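Local coordinates for beta-agarase B (Zobellia galactanivorans, PDB 4ATF), which hydrolyses the beta-1,4 linkages of agarose at random points along the chain with retention of anomeric configuration, giving mainly the tetramer, at residues Val128-Ala133 with Ile139-Ala144. The protein carries 1 engineered substitution. Sequence-based numbering, arbitrary orientation.
Engineered in segment 139-144: Asp143 (natural residue Glu). With GAL (beta-D-galactopyranose), chain E; AAL (3,6-anhydro-alpha-L-galactopyranose), chain B.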
loop_
_atom_site.group_PDB
_atom_site.type_symbol
_atom_site.label_atom_id
_atom_site.label_comp_id
_atom_site.label_asym_id
_atom_site.label_seq_id
_atom_site.Cartn_x
_atom_site.Cartn_y
_atom_site.Cartn_z
ATOM N N VAL A 128 1.646 0.641 -1.114
ATOM C CA VAL A 128 2.274 1.144 0.100
ATOM C C VAL A 128 1.142 1.145 1.120
ATOM O O VAL A 128 0.113 1.816 0.922
ATOM C CB VAL A 128 2.776 2.612 -0.081
ATOM C CG1 VAL A 128 3.347 3.188 1.231
ATOM C CG2 VAL A 128 3.842 2.679 -1.203
ATOM N N TRP A 129 1.324 0.437 2.236
ATOM C CA TRP A 129 0.224 0.243 3.185
ATOM C C TRP A 129 0.696 0.072 4.624
ATOM O O TRP A 129 1.944 -0.090 4.863
ATOM C CB TRP A 129 -0.701 -0.898 2.694
ATOM C CG TRP A 129 -0.084 -2.213 2.371
ATOM C CD1 TRP A 129 0.924 -2.488 1.450
ATOM C CD2 TRP A 129 -0.450 -3.467 2.957
ATOM N NE1 TRP A 129 1.174 -3.849 1.436
ATOM C CE2 TRP A 129 0.335 -4.471 2.342
ATOM C CE3 TRP A 129 -1.427 -3.842 3.929
ATOM C CZ2 TRP A 129 0.222 -5.832 2.688
ATOM C CZ3 TRP A 129 -1.565 -5.211 4.258
ATOM C CH2 TRP A 129 -0.726 -6.196 3.632
ATOM N N LEU A 130 -0.248 0.119 5.590
ATOM C CA LEU A 130 0.055 -0.009 7.038
ATOM C C LEU A 130 -0.752 -1.189 7.541
ATOM O O LEU A 130 -1.949 -1.338 7.149
ATOM C CB LEU A 130 -0.413 1.230 7.834
ATOM C CG LEU A 130 0.143 2.552 7.264
ATOM C CD1 LEU A 130 -0.462 3.714 8.119
ATOM C CD2 LEU A 130 1.698 2.591 7.259
ATOM N N LEU A 131 -0.171 -2.027 8.400
ATOM C CA LEU A 131 -0.926 -3.266 8.848
ATOM C C LEU A 131 -0.564 -3.513 10.309
ATOM O O LEU A 131 0.642 -3.550 10.623
ATOM C CB LEU A 131 -0.516 -4.493 8.001
ATOM C CG LEU A 131 -1.182 -5.820 8.343
ATOM C CD1 LEU A 131 -2.675 -5.654 8.025
ATOM C CD2 LEU A 131 -0.561 -6.949 7.469
ATOM N N SER A 132 -1.558 -3.661 11.214
ATOM C CA SER A 132 -1.239 -3.962 12.606
ATOM C C SER A 132 -0.547 -5.342 12.755
ATOM O O SER A 132 -0.703 -6.218 11.898
ATOM C CB SER A 132 -2.530 -3.888 13.493
ATOM O OG SER A 132 -3.445 -4.935 13.085
ATOM N N ALA A 133 0.189 -5.519 13.870
ATOM C CA ALA A 133 0.942 -6.745 14.089
ATOM C C ALA A 133 0.009 -8.000 14.044
ATOM O O ALA A 133 0.411 -9.105 13.571
ATOM C CB ALA A 133 1.729 -6.639 15.455
ATOM N N ILE A 139 -4.412 0.188 6.678
ATOM C CA ILE A 139 -4.679 1.475 6.025
ATOM C C ILE A 139 -3.883 1.466 4.722
ATOM O O ILE A 139 -2.655 1.225 4.759
ATOM C CB ILE A 139 -4.238 2.694 6.890
ATOM C CG1 ILE A 139 -5.099 2.789 8.171
ATOM C CG2 ILE A 139 -4.375 4.030 6.006
ATOM C CD1 ILE A 139 -4.418 3.623 9.316
ATOM N N ASP A 140 -4.558 1.612 3.571
ATOM C CA ASP A 140 -3.826 1.765 2.294
ATOM C C ASP A 140 -3.256 3.163 2.097
ATOM O O ASP A 140 -3.908 4.145 2.454
ATOM C CB ASP A 140 -4.767 1.657 1.141
ATOM C CG ASP A 140 -5.429 0.360 1.040
ATOM O OD1 ASP A 140 -5.029 -0.671 1.639
ATOM O OD2 ASP A 140 -6.451 0.452 0.331
ATOM N N ILE A 141 -2.053 3.338 1.610
ATOM C CA ILE A 141 -1.667 4.707 1.281
ATOM C C ILE A 141 -1.702 4.782 -0.261
ATOM O O ILE A 141 -2.292 5.727 -0.901
ATOM C CB ILE A 141 -0.295 5.044 1.903
ATOM C CG1 ILE A 141 -0.407 5.009 3.443
ATOM C CG2 ILE A 141 0.253 6.425 1.406
ATOM C CD1 ILE A 141 0.957 4.899 4.124
ATOM N N LEU A 142 -1.193 3.722 -0.878
ATOM C CA LEU A 142 -1.231 3.637 -2.369
ATOM C C LEU A 142 -1.660 2.183 -2.693
ATOM O O LEU A 142 -1.073 1.219 -2.158
ATOM C CB LEU A 142 0.158 3.844 -2.976
ATOM C CG LEU A 142 0.349 3.576 -4.499
ATOM C CD1 LEU A 142 -0.592 4.436 -5.371
ATOM C CD2 LEU A 142 1.881 3.839 -4.918
ATOM N N ASP A 143 -2.636 2.011 -3.559
ATOM C CA ASP A 143 -2.986 0.664 -4.011
ATOM C C ASP A 143 -3.498 0.887 -5.440
ATOM O O ASP A 143 -4.587 1.485 -5.663
ATOM C CB ASP A 143 -4.051 0.008 -3.081
ATOM C CG ASP A 143 -4.683 -1.295 -3.705
ATOM O OD1 ASP A 143 -4.055 -2.139 -4.345
ATOM O OD2 ASP A 143 -5.860 -1.526 -3.511
ATOM N N ALA A 144 -2.676 0.534 -6.428
ATOM C CA ALA A 144 -2.992 0.901 -7.842
ATOM C C ALA A 144 -2.545 -0.180 -8.789
ATOM O O ALA A 144 -1.497 -0.794 -8.562
ATOM C CB ALA A 144 -2.273 2.292 -8.230
HETATM C C1 GAL E . -5.236 -4.381 0.915
HETATM C C2 GAL E . -5.493 -5.819 1.342
HETATM C C3 GAL E . -4.288 -6.586 1.898
HETATM C C4 GAL E . -3.184 -6.489 0.826
HETATM C C5 GAL E . -2.981 -4.997 0.433
HETATM C C6 GAL E . -1.820 -4.769 -0.552
HETATM O O2 GAL E . -6.420 -5.706 2.382
HETATM O O3 GAL E . -4.766 -7.931 2.073
HETATM O O4 GAL E . -3.628 -7.201 -0.299
HETATM O O5 GAL E . -4.164 -4.317 -0.009
HETATM O O6 GAL E . -1.758 -3.349 -0.710
HETATM C C1 AAL B . -4.766 -8.402 3.437
HETATM C C2 AAL B . -5.501 -9.774 3.462
HETATM C C3 AAL B . -5.095 -10.517 4.777
HETATM C C4 AAL B . -3.639 -10.675 5.020
HETATM C C5 AAL B . -3.192 -9.235 5.122
HETATM C C6 AAL B . -4.213 -8.757 6.193
HETATM O O2 AAL B . -5.109 -10.541 2.325
HETATM O O3 AAL B . -5.362 -9.627 5.925
HETATM O O4 AAL B . -3.188 -11.421 6.115
HETATM O O5 AAL B . -3.348 -8.475 3.893
#
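Val128 O accepts two backbone N-H groups in its carbonyl plane, Ile141 N at 2.7 Å and, straighter (169° against 154°) and on a lone pair, Leu142 N: a classic beta bulge in this antiparallel hairpin. Val128 N returns a bond to Leu142 O; beyond the bulge Leu130 and Ile139 pair through both N-H···O bonds. On the face of Val128 and Leu130, Ile141 CD1 rests against Leu130 CD2 (4.0 Å) and Val128 CG1, and Trp205 and Val203 of strand 199-207 cover this buried layer. Trp129 and Asp140 share the other face, which carries the glycan. Trp129 CB lies 3.5 Å from Ile139 O; a chi1 of 53° then leads the indole away from the partner strand. Its CG, CD1 and NE1 meet galactose O6, CD2 and CE3 C5, CE2 C6, CZ2 C4, CZ3 C3; CZ3 and CH2 also reach anhydrogalactose O5. Galactose C5 sits 3.7 Å above the Trp129 ring centre, a CH-pi platform; Asp140 OD1 approaches galactose C1 (3.8 Å). Were Trp129 an alanine, the galactose would probably lose the stacking surface along C3 to C6 and could tilt or slide. The extra residue fits the bulged E-x-D-x-x-E motif of the GH16 jelly roll: Glu138, probable nucleophile, Asp140 and Asp143, engineered from the glutamate that is the probable proton donor, can all serve the sugar side, while apolar side chains hold the opposite face.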